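Local coordinates for protein aromatic-amino-acid transaminase TyrB (Burkholderia cenocepacia K56-2Valvano, PDB 4WD2) that probably transfers the amino group of aromatic amino acids to 2-oxo acids, using a pyridoxal phosphate cofactor carried on a lysine, at residues 208-213 against 242-247; 266-271 against 281-286. All blocks are in the same frame, centred on the assembly; numbering follows the deposited sequence.

Interaction 1. Residues 208-213 against 242-247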
loop_
_atom_site.group_PDB
_atom_site.type_symbol
_atom_site.label_atom_id
_atom_site.label_comp_id
_atom_site.label_asym_id
_atom_site.label_seq_id
_atom_site.Cartn_x
_atom_site.Cartn_y
_atom_site.Cartn_z
ATOM N N VAL A 208 -3.529 33.041 -10.311
ATOM C CA VAL A 208 -4.926 32.637 -10.412
ATOM C C VAL A 208 -5.340 31.654 -9.306
ATOM O O VAL A 208 -6.356 31.848 -8.636
ATOM C CB VAL A 208 -5.205 32.001 -11.797
ATOM C CG1 VAL A 208 -6.517 31.235 -11.782
ATOM C CG2 VAL A 208 -5.204 33.075 -12.881
ATOM N N ILE A 209 -4.541 30.610 -9.122
ATOM C CA ILE A 209 -4.781 29.602 -8.090
ATOM C C ILE A 209 -4.905 30.236 -6.700
ATOM O O ILE A 209 -5.819 29.906 -5.931
ATOM C CB ILE A 209 -3.653 28.543 -8.098
ATOM C CG1 ILE A 209 -3.801 27.644 -9.333
ATOM C CG2 ILE A 209 -3.660 27.706 -6.820
ATOM C CD1 ILE A 209 -2.551 26.843 -9.659
ATOM N N GLU A 210 -3.997 31.160 -6.396
ATOM C CA GLU A 210 -4.048 31.913 -5.151
ATOM C C GLU A 210 -5.313 32.773 -5.058
ATOM O O GLU A 210 -6.054 32.703 -4.073
ATOM C CB GLU A 210 -2.800 32.800 -5.025
ATOM C CG GLU A 210 -2.732 33.604 -3.753
ATOM C CD GLU A 210 -1.449 34.408 -3.646
ATOM O OE1 GLU A 210 -1.011 34.962 -4.675
ATOM O OE2 GLU A 210 -0.867 34.469 -2.541
ATOM N N ALA A 211 -5.555 33.586 -6.080
ATOM C CA ALA A 211 -6.661 34.537 -6.050
ATOM C C ALA A 211 -8.014 33.841 -5.970
ATOM O O ALA A 211 -8.925 34.321 -5.297
ATOM C CB ALA A 211 -6.615 35.449 -7.272
ATOM N N ARG A 212 -8.146 32.713 -6.655
ATOM C CA ARG A 212 -9.431 32.026 -6.710
ATOM C C ARG A 212 -9.605 30.996 -5.590
ATOM O O ARG A 212 -10.633 30.325 -5.520
ATOM C CB ARG A 212 -9.606 31.362 -8.073
ATOM C CG ARG A 212 -9.597 32.350 -9.249
ATOM C CD ARG A 212 -10.744 33.333 -9.148
ATOM N NE ARG A 212 -10.914 34.108 -10.372
ATOM C CZ ARG A 212 -11.790 35.098 -10.520
ATOM N NH1 ARG A 212 -12.586 35.445 -9.514
ATOM N NH2 ARG A 212 -11.869 35.746 -11.675
ATOM N N GLU A 213 -8.602 30.887 -4.720
ATOM C CA GLU A 213 -8.652 29.996 -3.561
ATOM C C GLU A 213 -8.859 28.553 -3.977
ATOM O O GLU A 213 -9.675 27.834 -3.391
ATOM C CB GLU A 213 -9.762 30.422 -2.590
ATOM C CG GLU A 213 -9.541 31.797 -1.993
ATOM C CD GLU A 213 -10.728 32.274 -1.191
ATOM O OE1 GLU A 213 -11.252 33.357 -1.513
ATOM O OE2 GLU A 213 -11.140 31.567 -0.246
ATOM N N ARG A 242 4.876 31.129 -1.623
ATOM C CA ARG A 242 3.822 32.129 -1.697
ATOM C C ARG A 242 2.662 31.788 -0.766
ATOM O O ARG A 242 1.649 32.485 -0.740
ATOM C CB ARG A 242 3.338 32.276 -3.146
ATOM C CG ARG A 242 4.377 32.942 -4.054
ATOM C CD ARG A 242 3.879 33.097 -5.487
ATOM N NE ARG A 242 2.637 33.865 -5.549
ATOM C CZ ARG A 242 2.040 34.242 -6.677
ATOM N NH1 ARG A 242 2.570 33.918 -7.849
ATOM N NH2 ARG A 242 0.907 34.938 -6.627
ATOM N N GLY A 243 2.822 30.709 -0.009
ATOM C CA GLY A 243 1.865 30.333 1.019
ATOM C C GLY A 243 0.577 29.699 0.526
ATOM O O GLY A 243 -0.429 29.691 1.235
ATOM N N VAL A 244 0.593 29.160 -0.685
ATOM C CA VAL A 244 -0.609 28.572 -1.268
ATOM C C VAL A 244 -0.832 27.156 -0.734
ATOM O O VAL A 244 0.100 26.350 -0.719
ATOM C CB VAL A 244 -0.519 28.553 -2.815
ATOM C CG1 VAL A 244 -1.751 27.898 -3.430
ATOM C CG2 VAL A 244 -0.350 29.977 -3.349
ATOM N N PRO A 245 -2.063 26.856 -0.270
ATOM C CA PRO A 245 -2.424 25.495 0.148
ATOM C C PRO A 245 -2.190 24.499 -0.976
ATOM O O PRO A 245 -2.906 24.537 -1.974
ATOM C CB PRO A 245 -3.922 25.602 0.473
ATOM C CG PRO A 245 -4.384 26.851 -0.252
ATOM C CD PRO A 245 -3.204 27.782 -0.148
ATOM N N THR A 246 -1.210 23.621 -0.821
ATOM C CA THR A 246 -0.805 22.756 -1.921
ATOM C C THR A 246 -0.575 21.325 -1.458
ATOM O O THR A 246 0.051 21.096 -0.423
ATOM C CB THR A 246 0.491 23.285 -2.583
ATOM O OG1 THR A 246 0.287 24.636 -3.018
ATOM C CG2 THR A 246 0.907 22.420 -3.771
ATOM N N LEU A 247 -1.072 20.358 -2.217
ATOM C CA LEU A 247 -0.690 18.977 -1.971
ATOM C C LEU A 247 0.325 18.610 -3.032
ATOM O O LEU A 247 0.195 19.024 -4.187
ATOM C CB LEU A 247 -1.894 18.015 -2.000
ATOM C CG LEU A 247 -3.014 18.226 -0.970
ATOM C CD1 LEU A 247 -4.004 19.282 -1.431
ATOM C CD2 LEU A 247 -3.735 16.930 -0.662
HETATM O O HOH W 1 1.706 35.328 -3.463
HETATM O O HOH W 2 -0.885 32.840 -0.689
#

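Interaction 2. Residues 266-271 against 281-286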
loop_
_atom_site.group_PDB
_atom_site.type_symbol
_atom_site.label_atom_id
_atom_site.label_comp_id
_atom_site.label_asym_id
_atom_site.label_seq_id
_atom_site.Cartn_x
_atom_site.Cartn_y
_atom_site.Cartn_z
ATOM N N LEU A 266 3.960 12.104 0.109
ATOM C CA LEU A 266 2.878 13.070 0.017
ATOM C C LEU A 266 3.190 14.223 0.957
ATOM O O LEU A 266 3.442 14.015 2.141
ATOM C CB LEU A 266 1.527 12.441 0.371
ATOM C CG LEU A 266 0.342 13.416 0.410
ATOM C CD1 LEU A 266 0.115 14.081 -0.944
ATOM C CD2 LEU A 266 -0.935 12.713 0.890
ATOM N N SER A 267 3.178 15.440 0.422
ATOM C CA SER A 267 3.368 16.626 1.242
ATOM C C SER A 267 2.200 17.576 1.073
ATOM O O SER A 267 1.720 17.800 -0.044
ATOM C CB SER A 267 4.672 17.340 0.884
ATOM O OG SER A 267 5.796 16.548 1.209
ATOM N N VAL A 268 1.749 18.141 2.186
ATOM C CA VAL A 268 0.718 19.169 2.146
ATOM C C VAL A 268 1.243 20.439 2.817
ATOM O O VAL A 268 1.721 20.396 3.954
ATOM C CB VAL A 268 -0.581 18.688 2.824
ATOM C CG1 VAL A 268 -1.678 19.736 2.686
ATOM C CG2 VAL A 268 -1.032 17.368 2.218
ATOM N N VAL A 269 1.175 21.556 2.093
ATOM C CA VAL A 269 1.637 22.846 2.594
ATOM C C VAL A 269 0.471 23.606 3.200
ATOM O O VAL A 269 -0.513 23.882 2.514
ATOM C CB VAL A 269 2.262 23.691 1.477
ATOM C CG1 VAL A 269 2.813 24.998 2.035
ATOM C CG2 VAL A 269 3.344 22.905 0.752
ATOM N N CYS A 270 0.582 23.955 4.480
ATOM C CA CYS A 270 -0.550 24.513 5.224
ATOM C C CYS A 270 -0.282 25.934 5.718
ATOM O O CYS A 270 0.846 26.420 5.641
ATOM C CB CYS A 270 -0.894 23.608 6.411
ATOM S SG CYS A 270 -1.138 21.877 5.958
ATOM N N GLU A 271 -1.320 26.594 6.234
ATOM C CA GLU A 271 -1.222 28.008 6.590
ATOM C C GLU A 271 -0.307 28.266 7.794
ATOM O O GLU A 271 0.292 29.340 7.893
ATOM C CB GLU A 271 -2.618 28.597 6.846
ATOM C CG GLU A 271 -3.477 27.833 7.845
ATOM C CD GLU A 271 -4.406 26.812 7.193
ATOM O OE1 GLU A 271 -3.983 26.123 6.236
ATOM O OE2 GLU A 271 -5.565 26.701 7.647
ATOM N N GLY A 281 -2.073 14.379 10.949
ATOM C CA GLY A 281 -2.843 13.399 11.693
ATOM C C GLY A 281 -3.975 12.802 10.875
ATOM O O GLY A 281 -4.277 11.612 10.998
ATOM N N GLN A 282 -4.619 13.622 10.047
ATOM C CA GLN A 282 -5.732 13.128 9.248
ATOM C C GLN A 282 -5.232 12.382 8.017
ATOM O O GLN A 282 -5.927 11.514 7.491
ATOM C CB GLN A 282 -6.673 14.270 8.846
ATOM C CG GLN A 282 -7.366 14.941 10.039
ATOM C CD GLN A 282 -8.179 13.967 10.887
ATOM O OE1 GLN A 282 -8.612 12.909 10.414
ATOM N NE2 GLN A 282 -8.391 14.324 12.150
ATOM N N LEU A 283 -4.030 12.713 7.558
ATOM C CA LEU A 283 -3.410 11.930 6.496
ATOM C C LEU A 283 -3.045 10.539 7.042
ATOM O O LEU A 283 -3.236 9.528 6.362
ATOM C CB LEU A 283 -2.185 12.649 5.931
ATOM C CG LEU A 283 -2.439 13.965 5.177
ATOM C CD1 LEU A 283 -1.124 14.670 4.886
ATOM C CD2 LEU A 283 -3.217 13.731 3.876
ATOM N N ALA A 284 -2.541 10.493 8.276
ATOM C CA ALA A 284 -2.317 9.217 8.967
ATOM C C ALA A 284 -3.634 8.447 9.118
ATOM O O ALA A 284 -3.656 7.224 9.024
ATOM C CB ALA A 284 -1.674 9.451 10.332
ATOM N N GLY A 285 -4.726 9.176 9.354
ATOM C CA GLY A 285 -6.061 8.599 9.399
ATOM C C GLY A 285 -6.442 7.918 8.097
ATOM O O GLY A 285 -7.023 6.835 8.102
ATOM N N ALA A 286 -6.118 8.549 6.975
ATOM C CA ALA A 286 -6.394 7.963 5.669
ATOM C C ALA A 286 -5.592 6.680 5.482
ATOM O O ALA A 286 -6.104 5.680 4.976
ATOM C CB ALA A 286 -6.075 8.957 4.558
#

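Interaction 1. Residues 208-213 against 242-247
Glu210 and Arg242 meet in a salt bridge, with Arg242 NH2 2.7 Å from Glu210 OE1. The bond is bent, the N-H...O angle being 143°. NH2 reaches OE1 on its syn side but out of the carboxylate plane, and the carboxylate and guanidinium planes stand 65° apart; only NH2 bonds directly to the carboxylate, and the tilted planes rule out a flat, bidentate pair. The other carboxylate oxygen works through water: water 1 donates to Glu210 OE2 at 2.9 Å and accepts from Arg242 NE at 2.7 Å, while water 2 donates to both OE2 and the backbone O of Arg242. With CG anti to the backbone N (chi1 -179°) and an extended chain beyond it, Glu210 carries its carboxylate across to these partners.

Each segment carries the residue of positive phi of a Schellman motif: Glu213 follows helix 199-211 and Gly243 follows helix 234-241; strand 246-251 of the large-domain sheet comes after the second. Beneath the polar layer Val244 packs on the helix, its CG1 3.9 Å from Ile209 CG2 and its CG2 4.1 Å from Glu210 CB. Pro216 of strand 215-220 touches both Ile209 and Val244. Farther out, Arg242 NH1 makes salt bridges to Glu203 and Asp207, which probably help fix the guanidinium beside Glu210.

Interaction 2. Residues 266-271 against 281-286
Leu283 meets Leu266 and Val268 with no ring, amide or other flat side chain between the two segments; the closest approaches are all methyl to methyl. Aromatic side chains reach the contact from outside it: Phe121 of helix 110-125 touches Leu283, and Phe10 of the second subunit touches Val268.

The forked end of Leu283 is divided between two strand residues. Its CD2 lies 3.9 Å from CD2 of Leu266, and its CD1 lies 3.8 Å from CG2 of Val268. Leu266 and Leu283 cross at about a right angle, while Val268 meets the same leucine more slantwise. The CB of Leu283 already points toward the strand; with CG anti to the carbonyl carbon (chi1 -66°) the fork puts one methyl on each partner.

The alternation of the strand explains the pairing: Leu266 and Val268 present their side chains to the helix, their CA atoms 6.8 Å apart, whereas Ser267 between them points away. The arrangement is helix-on-sheet packing in the large domain of a fold-type I aminotransferase. Strand 264-269 is the antiparallel member between strands 103-108 and 246-251, and helix 273-288, next along the chain, folds back over one face of the sheet. The backbones stay well separated, with 9.1 Å between the CA atoms of Leu266 and Leu283, a gap bridged by side chains alone. Leu106 of strand 103-108 also touches both leucines. One residue before Leu283, Gln282 accepts a hydrogen bond from Arg124 and donates one to the backbone O of Asp14 of the second subunit.

Interactions 1 and 2 have centres about 17 Å apart and are joined through neighbouring antiparallel strands, 246-251 and 264-269. The backbone link is a probable hydrogen bond from Val269 N to Thr246 O, 2.8 Å long. A side-chain link runs beside it: Leu247 CG lies 3.9 Å from Val268 CG2, the same methyl that meets helix 273-288 in interaction 2. Along the chain the two contacts come in series, and the stretch between them contains Lys254, which carries the pyridoxal phosphate as an aldimine just after strand 246-251. Both contacts also touch the second subunit, interaction 1 through Met9 of that subunit on Pro245.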